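Major Capsid Protein VP1 (Chimpanzee polyomavirus Bob, PDB 6Y9I) assembles into pentamers that build the outer shell of the viral capsid, and probably recognises glycan receptors on host cells. Local coordinates at residues K113-E118 against P123-E128; S46-H51 against M264-N269; G129-M134 against P226-T231. One frame throughout, in Å; residues are numbered along the deposited sequence.

Contact 1: residues K113-E118 against P123-E128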
loop_
_atom_site.group_PDB
_atom_site.type_symbol
_atom_site.label_atom_id
_atom_site.label_comp_id
_atom_site.label_asym_id
_atom_site.label_seq_id
_atom_site.Cartn_x
_atom_site.Cartn_y
_atom_site.Cartn_z
ATOM N N LYS A 113 16.952 -13.501 18.846
ATOM C CA LYS A 113 17.244 -14.535 17.823
ATOM C C LYS A 113 18.148 -13.952 16.725
ATOM O O LYS A 113 17.903 -12.823 16.245
ATOM C CB LYS A 113 15.917 -15.042 17.240
ATOM C CG LYS A 113 16.020 -16.178 16.236
ATOM C CD LYS A 113 14.658 -16.602 15.703
ATOM C CE LYS A 113 14.719 -17.414 14.417
ATOM N NZ LYS A 113 15.005 -18.855 14.666
ATOM N N MET A 114 19.135 -14.727 16.298
ATOM C CA MET A 114 20.060 -14.368 15.203
ATOM C C MET A 114 19.364 -14.644 13.863
ATOM O O MET A 114 18.846 -15.758 13.644
ATOM C CB MET A 114 21.348 -15.195 15.297
ATOM C CG MET A 114 22.275 -14.966 14.140
ATOM S SD MET A 114 23.846 -15.894 14.338
ATOM C CE MET A 114 23.283 -17.566 13.993
ATOM N N ALA A 115 19.405 -13.684 12.944
ATOM C CA ALA A 115 18.868 -13.862 11.586
ATOM C C ALA A 115 20.005 -14.352 10.683
ATOM O O ALA A 115 20.627 -13.529 10.015
ATOM C CB ALA A 115 18.256 -12.565 11.137
ATOM N N ALA A 116 20.281 -15.656 10.710
ATOM C CA ALA A 116 21.325 -16.350 9.917
ATOM C C ALA A 116 21.196 -17.869 10.137
ATOM O O ALA A 116 20.661 -18.261 11.189
ATOM C CB ALA A 116 22.692 -15.869 10.351
ATOM N N LYS A 117 21.711 -18.687 9.213
ATOM C CA LYS A 117 21.800 -20.173 9.349
ATOM C C LYS A 117 22.692 -20.531 10.543
ATOM O O LYS A 117 23.503 -19.679 10.951
ATOM C CB LYS A 117 22.337 -20.797 8.054
ATOM N N GLU A 118 22.547 -21.746 11.090
ATOM C CA GLU A 118 23.405 -22.271 12.190
ATOM C C GLU A 118 24.866 -22.152 11.737
ATOM O O GLU A 118 25.153 -22.452 10.547
ATOM C CB GLU A 118 23.038 -23.717 12.554
ATOM N N PRO A 123 23.034 -10.606 12.046
ATOM C CA PRO A 123 22.428 -9.630 12.927
ATOM C C PRO A 123 21.319 -10.324 13.725
ATOM O O PRO A 123 20.909 -11.439 13.391
ATOM C CB PRO A 123 21.844 -8.622 11.933
ATOM C CG PRO A 123 21.404 -9.465 10.778
ATOM C CD PRO A 123 22.434 -10.572 10.702
ATOM N N SER A 124 20.828 -9.670 14.768
ATOM C CA SER A 124 19.567 -10.118 15.394
ATOM C C SER A 124 18.428 -9.857 14.425
ATOM O O SER A 124 18.548 -8.969 13.525
ATOM C CB SER A 124 19.298 -9.461 16.724
ATOM O OG SER A 124 18.699 -8.196 16.534
ATOM N N GLN A 125 17.338 -10.589 14.608
ATOM C CA GLN A 125 16.044 -10.165 14.030
ATOM C C GLN A 125 15.734 -8.825 14.681
ATOM O O GLN A 125 15.899 -8.680 15.880
ATOM C CB GLN A 125 14.926 -11.173 14.288
ATOM C CG GLN A 125 14.793 -12.219 13.211
ATOM C CD GLN A 125 13.771 -13.236 13.650
ATOM O OE1 GLN A 125 12.741 -12.890 14.226
ATOM N NE2 GLN A 125 14.067 -14.501 13.389
ATOM N N PRO A 126 15.339 -7.810 13.900
ATOM C CA PRO A 126 14.950 -6.523 14.455
ATOM C C PRO A 126 13.498 -6.593 14.949
ATOM O O PRO A 126 12.830 -7.584 14.719
ATOM C CB PRO A 126 15.037 -5.602 13.248
ATOM C CG PRO A 126 14.556 -6.531 12.094
ATOM C CD PRO A 126 15.183 -7.867 12.430
ATOM N N ILE A 127 13.035 -5.540 15.603
ATOM C CA ILE A 127 11.598 -5.393 15.938
ATOM C C ILE A 127 10.790 -5.508 14.635
ATOM O O ILE A 127 11.105 -4.818 13.660
ATOM C CB ILE A 127 11.322 -4.093 16.705
ATOM C CG1 ILE A 127 12.148 -4.005 17.992
ATOM C CG2 ILE A 127 9.839 -3.949 16.989
ATOM C CD1 ILE A 127 11.830 -5.071 19.013
ATOM N N GLU A 128 9.803 -6.411 14.623
ATOM C CA GLU A 128 8.838 -6.557 13.517
ATOM C C GLU A 128 7.546 -7.189 14.037
ATOM O O GLU A 128 7.471 -7.546 15.212
ATOM C CB GLU A 128 9.475 -7.355 12.374
ATOM C CG GLU A 128 9.965 -8.747 12.742
ATOM C CD GLU A 128 10.766 -9.415 11.613
ATOM O OE1 GLU A 128 11.227 -8.685 10.701
ATOM O OE2 GLU A 128 10.897 -10.667 11.616
#
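Met114 and Ser124 face each other as a non-hydrogen-bonded pair in an isolated antiparallel bridge, their CA atoms 4.3 Å apart. The residues flanking them supply two main-chain bonds: Gln125 N gives its hydrogen to Lys113 O at 2.8 Å, and Ala115 N does the same to Pro123 O at 2.7 Å. Both are nearly straight, with 165° at each hydrogen. Between them the two alpha carbons come close enough for weak CA-H...O contacts, Ser124 CA to Lys113 O and Met114 CA to Pro123 O. Proline suits position 123 because only its carbonyl is needed for the bridge; its ring is turned to Ala115, where Pro123 CD lies 3.5 Å from Ala115 O. The small methyl of Ala115 fits in beside this ring and reaches Gln125 CG at 4.1 Å. Ser124 turns its hydroxyl from the partner segment, into buried surroundings, where OG donates to Gln125 O from above the carbonyl plane and is also bonded to Leu109 N.

On the outer side the long chains of Lys113 and Gln125 cross obliquely. Lys113 leaves its backbone with CG opposite the main-chain N (chi1 -176°) and runs past the amide of Gln125, whose NE2 lies 3.2 Å from Lys113 CE and about as near to CD. This is contact with the aliphatic shaft; the ammonium goes on to a salt bridge with Glu270 of its own chain. Beyond Ala115 the segments part, and Lys117 and Glu118 are modelled only to CB, consistent with mobile side chains. Even there the main chain has a partner, since Lys117 N bonds to Glu270 of the second subunit. Because peptide groups do the joining here, the charged end of Lys113 can serve a different loop.

Contact 2: residues S46-H51 against M264-N269; sequences SEVIHH and MVKADN
Val48 and Lys266 meet at about a right angle, a branched apolar side chain set across a long flexible one. CB of Lys266 points to the 46-51 segment, and CG carries the chain onward in that direction. CD is the atom that touches: it lies 3.4 Å from Val48 CG2, tighter than usual for two carbons, and 4.1 Å from Val48 CG1, so the methylene is seated against both branches. CE stays beside CG2. Bends at the last two torsions (chi3 60°, chi4 61°) then turn the tip back to its own segment, where NZ forms a salt bridge with the syn lone pair of Asp268 OD1 at 2.8 Å and a weaker bond to OD2. Lysine suits the place because its methylenes can cover buried Val48 while its charge is met in the exposed turn.

The second point of contact is polar and runs through water. His50 presents the edge of its ring to Asn269, with NE2 3.7 Å from ND2 and the ring and amide planes 87° apart. A water in the ring plane bridges them, 2.9 Å from His50 NE2 and equally far from Asn269 ND2, from which it accepts. Both residues are steadied on their other side: His50 ND1 by Asp53 OD2, and Asn269 OD1 by Ala271 N in an Asx turn. Asp121 of the third subunit packs on both. Such packing of the BC loop against the HI loop is typical of the VP1 jelly roll; in related polyomaviruses these outer loops help form the glycan-binding surface.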
loop_
_atom_site.group_PDB
_atom_site.type_symbol
_atom_site.label_atom_id
_atom_site.label_comp_id
_atom_site.label_asym_id
_atom_site.label_seq_id
_atom_site.Cartn_x
_atom_site.Cartn_y
_atom_site.Cartn_z
ATOM N N SER A 46 6.957 -5.891 26.958
ATOM C CA SER A 46 6.142 -6.835 27.758
ATOM C C SER A 46 7.087 -7.849 28.401
ATOM O O SER A 46 8.266 -7.978 27.944
ATOM C CB SER A 46 5.078 -7.535 26.939
ATOM O OG SER A 46 5.657 -8.448 26.023
ATOM N N GLU A 47 6.574 -8.576 29.394
ATOM C CA GLU A 47 7.187 -9.848 29.827
ATOM C C GLU A 47 7.102 -10.821 28.648
ATOM O O GLU A 47 6.262 -10.626 27.755
ATOM C CB GLU A 47 6.489 -10.414 31.060
ATOM C CG GLU A 47 7.048 -11.735 31.525
ATOM C CD GLU A 47 8.507 -11.649 31.923
ATOM O OE1 GLU A 47 8.756 -11.529 33.130
ATOM O OE2 GLU A 47 9.381 -11.703 31.037
ATOM N N VAL A 48 7.936 -11.855 28.663
ATOM C CA VAL A 48 7.955 -12.890 27.595
ATOM C C VAL A 48 6.588 -13.591 27.543
ATOM O O VAL A 48 6.004 -13.827 28.610
ATOM C CB VAL A 48 9.113 -13.868 27.834
ATOM C CG1 VAL A 48 9.124 -14.938 26.774
ATOM C CG2 VAL A 48 10.452 -13.161 27.883
ATOM N N ILE A 49 6.116 -13.926 26.341
ATOM C CA ILE A 49 4.842 -14.659 26.099
ATOM C C ILE A 49 5.124 -15.934 25.304
ATOM O O ILE A 49 5.800 -15.886 24.230
ATOM C CB ILE A 49 3.822 -13.771 25.377
ATOM C CG1 ILE A 49 3.623 -12.427 26.074
ATOM C CG2 ILE A 49 2.513 -14.507 25.222
ATOM C CD1 ILE A 49 3.201 -11.339 25.138
ATOM N N HIS A 50 4.569 -17.034 25.792
ATOM C CA HIS A 50 4.622 -18.382 25.177
ATOM C C HIS A 50 3.202 -18.777 24.785
ATOM O O HIS A 50 2.266 -18.279 25.412
ATOM C CB HIS A 50 5.219 -19.398 26.157
ATOM C CG HIS A 50 6.391 -18.896 26.924
ATOM N ND1 HIS A 50 6.244 -18.098 28.045
ATOM C CD2 HIS A 50 7.720 -19.106 26.772
ATOM C CE1 HIS A 50 7.446 -17.823 28.543
ATOM N NE2 HIS A 50 8.372 -18.428 27.770
ATOM N N HIS A 51 3.066 -19.670 23.808
ATOM C CA HIS A 51 1.785 -20.066 23.177
ATOM C C HIS A 51 0.760 -20.576 24.203
ATOM O O HIS A 51 -0.419 -20.375 23.943
ATOM C CB HIS A 51 2.033 -21.096 22.081
ATOM C CG HIS A 51 2.570 -22.390 22.588
ATOM N ND1 HIS A 51 3.923 -22.574 22.835
ATOM C CD2 HIS A 51 1.957 -23.555 22.876
ATOM C CE1 HIS A 51 4.109 -23.813 23.278
ATOM N NE2 HIS A 51 2.923 -24.424 23.316
ATOM N N MET A 264 10.129 -8.428 19.817
ATOM C CA MET A 264 11.447 -9.080 19.701
ATOM C C MET A 264 11.226 -10.574 19.940
ATOM O O MET A 264 10.245 -10.950 20.651
ATOM C CB MET A 264 12.467 -8.496 20.680
ATOM C CG MET A 264 12.155 -8.771 22.100
ATOM S SD MET A 264 13.598 -8.552 23.168
ATOM C CE MET A 264 14.399 -10.146 22.981
ATOM N N VAL A 265 12.074 -11.378 19.321
ATOM C CA VAL A 265 12.119 -12.861 19.448
ATOM C C VAL A 265 13.390 -13.257 20.213
ATOM O O VAL A 265 14.515 -12.805 19.834
ATOM C CB VAL A 265 12.029 -13.532 18.070
ATOM C CG1 VAL A 265 12.079 -15.038 18.211
ATOM C CG2 VAL A 265 10.789 -13.113 17.291
ATOM N N LYS A 266 13.201 -13.988 21.314
ATOM C CA LYS A 266 14.279 -14.456 22.206
ATOM C C LYS A 266 15.009 -15.619 21.532
ATOM O O LYS A 266 14.335 -16.528 21.043
ATOM C CB LYS A 266 13.688 -14.874 23.559
ATOM C CG LYS A 266 13.822 -13.830 24.657
ATOM C CD LYS A 266 13.112 -14.191 25.956
ATOM C CE LYS A 266 13.615 -15.471 26.582
ATOM N NZ LYS A 266 15.049 -15.359 26.924
ATOM N N ALA A 267 16.337 -15.578 21.482
ATOM C CA ALA A 267 17.162 -16.638 20.867
ATOM C C ALA A 267 16.901 -17.988 21.570
ATOM O O ALA A 267 16.821 -18.983 20.895
ATOM C CB ALA A 267 18.626 -16.253 20.917
ATOM N N ASP A 268 16.815 -18.052 22.895
ATOM C CA ASP A 268 16.883 -19.372 23.582
ATOM C C ASP A 268 15.622 -20.207 23.326
ATOM O O ASP A 268 15.772 -21.442 23.309
ATOM C CB ASP A 268 17.142 -19.271 25.087
ATOM C CG ASP A 268 16.532 -18.062 25.751
ATOM O OD1 ASP A 268 15.594 -17.478 25.161
ATOM O OD2 ASP A 268 17.010 -17.708 26.848
ATOM N N ASN A 269 14.435 -19.606 23.186
ATOM C CA ASN A 269 13.181 -20.395 23.098
ATOM C C ASN A 269 12.189 -19.830 22.051
ATOM O O ASN A 269 11.178 -20.520 21.789
ATOM C CB ASN A 269 12.600 -20.556 24.498
ATOM C CG ASN A 269 12.186 -19.255 25.146
ATOM O OD1 ASN A 269 12.253 -18.177 24.527
ATOM N ND2 ASN A 269 11.722 -19.366 26.386
HETATM O O HOH W 1 11.016 -17.509 28.519
#

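Contact 3: residues G129-M134 against P226-T231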
loop_
_atom_site.group_PDB
_atom_site.type_symbol
_atom_site.label_atom_id
_atom_site.label_comp_id
_atom_site.label_asym_id
_atom_site.label_seq_id
_atom_site.Cartn_x
_atom_site.Cartn_y
_atom_site.Cartn_z
ATOM N N GLY A 129 6.563 -7.350 13.174
ATOM C CA GLY A 129 5.308 -8.027 13.537
ATOM C C GLY A 129 4.259 -7.017 13.947
ATOM O O GLY A 129 4.340 -5.861 13.493
ATOM N N MET A 130 3.299 -7.434 14.765
ATOM C CA MET A 130 2.043 -6.666 14.956
ATOM C C MET A 130 2.348 -5.251 15.457
ATOM O O MET A 130 3.237 -5.063 16.327
ATOM C CB MET A 130 1.039 -7.368 15.870
ATOM C CG MET A 130 1.610 -7.817 17.176
ATOM S SD MET A 130 1.134 -9.523 17.444
ATOM C CE MET A 130 2.420 -10.373 16.542
ATOM N N ASN A 131 1.669 -4.301 14.819
ATOM C CA ASN A 131 1.732 -2.849 15.038
ATOM C C ASN A 131 0.310 -2.438 15.384
ATOM O O ASN A 131 -0.619 -2.776 14.592
ATOM C CB ASN A 131 2.288 -2.127 13.800
ATOM C CG ASN A 131 3.766 -1.848 13.922
ATOM O OD1 ASN A 131 4.170 -0.687 14.076
ATOM N ND2 ASN A 131 4.569 -2.909 13.909
ATOM N N TYR A 132 0.131 -1.843 16.563
ATOM C CA TYR A 132 -1.187 -1.350 17.015
ATOM C C TYR A 132 -0.940 0.056 17.518
ATOM O O TYR A 132 -0.136 0.249 18.436
ATOM C CB TYR A 132 -1.811 -2.255 18.072
ATOM C CG TYR A 132 -3.171 -1.841 18.562
ATOM C CD1 TYR A 132 -3.301 -0.922 19.601
ATOM C CD2 TYR A 132 -4.331 -2.404 18.050
ATOM C CE1 TYR A 132 -4.545 -0.536 20.079
ATOM C CE2 TYR A 132 -5.576 -2.022 18.525
ATOM C CZ TYR A 132 -5.683 -1.093 19.544
ATOM O OH TYR A 132 -6.887 -0.683 20.010
ATOM N N HIS A 133 -1.535 1.015 16.848
ATOM C CA HIS A 133 -1.269 2.449 17.053
ATOM C C HIS A 133 -2.615 3.129 17.213
ATOM O O HIS A 133 -3.468 2.993 16.340
ATOM C CB HIS A 133 -0.405 3.019 15.920
ATOM C CG HIS A 133 0.937 2.358 15.839
ATOM N ND1 HIS A 133 1.941 2.638 16.734
ATOM C CD2 HIS A 133 1.417 1.391 15.021
ATOM C CE1 HIS A 133 3.012 1.917 16.453
ATOM N NE2 HIS A 133 2.715 1.148 15.406
ATOM N N MET A 134 -2.786 3.822 18.324
ATOM C CA MET A 134 -4.040 4.553 18.593
ATOM C C MET A 134 -3.663 5.775 19.418
ATOM O O MET A 134 -2.735 5.721 20.220
ATOM C CB MET A 134 -5.068 3.695 19.331
ATOM C CG MET A 134 -6.446 4.342 19.331
ATOM S SD MET A 134 -7.261 4.455 20.963
ATOM C CE MET A 134 -5.884 4.936 22.004
ATOM N N PRO A 226 7.263 -3.186 10.394
ATOM C CA PRO A 226 6.663 -1.990 10.980
ATOM C C PRO A 226 6.746 -0.834 9.985
ATOM O O PRO A 226 7.815 -0.638 9.449
ATOM C CB PRO A 226 7.534 -1.640 12.194
ATOM C CG PRO A 226 8.247 -2.934 12.488
ATOM C CD PRO A 226 8.418 -3.647 11.157
ATOM N N ASN A 227 5.641 -0.123 9.794
ATOM C CA ASN A 227 5.494 0.940 8.773
ATOM C C ASN A 227 4.993 2.191 9.493
ATOM O O ASN A 227 3.804 2.200 9.865
ATOM C CB ASN A 227 4.549 0.480 7.653
ATOM C CG ASN A 227 4.709 1.327 6.410
ATOM O OD1 ASN A 227 4.847 2.542 6.511
ATOM N ND2 ASN A 227 4.809 0.695 5.257
ATOM N N LEU A 228 5.884 3.152 9.758
ATOM C CA LEU A 228 5.627 4.286 10.672
ATOM C C LEU A 228 6.130 5.572 10.035
ATOM O O LEU A 228 7.163 5.553 9.363
ATOM C CB LEU A 228 6.332 4.034 11.994
ATOM C CG LEU A 228 5.880 2.818 12.777
ATOM C CD1 LEU A 228 6.702 2.698 14.039
ATOM C CD2 LEU A 228 4.407 2.925 13.118
ATOM N N GLN A 229 5.386 6.644 10.222
ATOM C CA GLN A 229 5.781 7.964 9.704
ATOM C C GLN A 229 5.994 8.869 10.916
ATOM O O GLN A 229 5.433 8.597 12.017
ATOM C CB GLN A 229 4.697 8.511 8.775
ATOM C CG GLN A 229 4.593 7.818 7.424
ATOM C CD GLN A 229 3.596 8.559 6.555
ATOM N N PHE A 230 6.780 9.912 10.739
ATOM C CA PHE A 230 6.951 10.950 11.778
ATOM C C PHE A 230 7.142 12.278 11.052
ATOM O O PHE A 230 7.850 12.345 10.037
ATOM C CB PHE A 230 8.078 10.553 12.737
ATOM C CG PHE A 230 9.395 10.193 12.106
ATOM C CD1 PHE A 230 9.570 8.967 11.478
ATOM C CD2 PHE A 230 10.464 11.079 12.142
ATOM C CE1 PHE A 230 10.791 8.626 10.917
ATOM C CE2 PHE A 230 11.689 10.734 11.589
ATOM C CZ PHE A 230 11.855 9.496 11.002
ATOM N N THR A 231 6.505 13.318 11.564
ATOM C CA THR A 231 6.571 14.669 10.967
ATOM C C THR A 231 6.050 15.648 12.009
ATOM O O THR A 231 5.279 15.210 12.872
ATOM C CB THR A 231 5.777 14.711 9.656
ATOM O OG1 THR A 231 5.891 15.991 9.046
ATOM C CG2 THR A 231 4.307 14.393 9.836
#
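Asn131 OD1 receives NE2-H of His133 at 2.7 Å, and the polar pair so formed is what Leu228 and Pro226 pack against. The bond is nearly straight (170°) and lies in the plane of the imidazole. At its other end the amide is held too: Asn131 ND2 donates to Gly129 O at 3.0 Å and, weakly, to Cys261 O, so the rotation of the group is fixed. With ND1 of His133 bonded to Asp259 OD1, both ring nitrogens are satisfied in this buried place, and the nearby carboxylate may favour a protonated imidazole.

Leu228 brings one methyl to the pair. Its CD2 sits over a face of the His133 ring, 3.4 Å from NE2, and is 3.7 Å from Asn131 OD1. With CG opposite the carbonyl carbon (chi1 -63°) and CD1 extended (chi2 179°), CD2 is the branch left to meet the ring. Pro226 crosses the amide at about a right angle, its CB 3.7 Å from Asn131 ND2; a rigid, apolar ring fits a spot where the amide's hydrogens are already used. Glycine suits 129, whose backbone angles would jam a side chain against the preceding carbonyl.

Strand 131-138 lies between 212-219 and 252-265 in its own sheet, whereas strand 227-231 pairs antiparallel with a strand of the second subunit, continuing the sheet across the interface.

Overall arrangement
Contact 3 is the buried core member, its centre about 13 Å from the centre of the chain, whereas the centres of contacts 1 and 2, partly buried among the outer loops, lie about 28 and 22 Å from it. Chemistry follows place: contact 1 relies on hydrogen bonds between the backbones of two loop segments, contact 2 on a methylene and a water, contact 3 on apolar groups laid over a polar network. Contacts 1 and 2 touch, Lys113 N probably bonding to Val265 O at 2.7 Å, and Ile127 and Glu128 pack on Pro226 of contact 3. Contacts 2 and 3 do not touch but reach neighbouring strands, 252-265 and 131-138. All three meet other subunits.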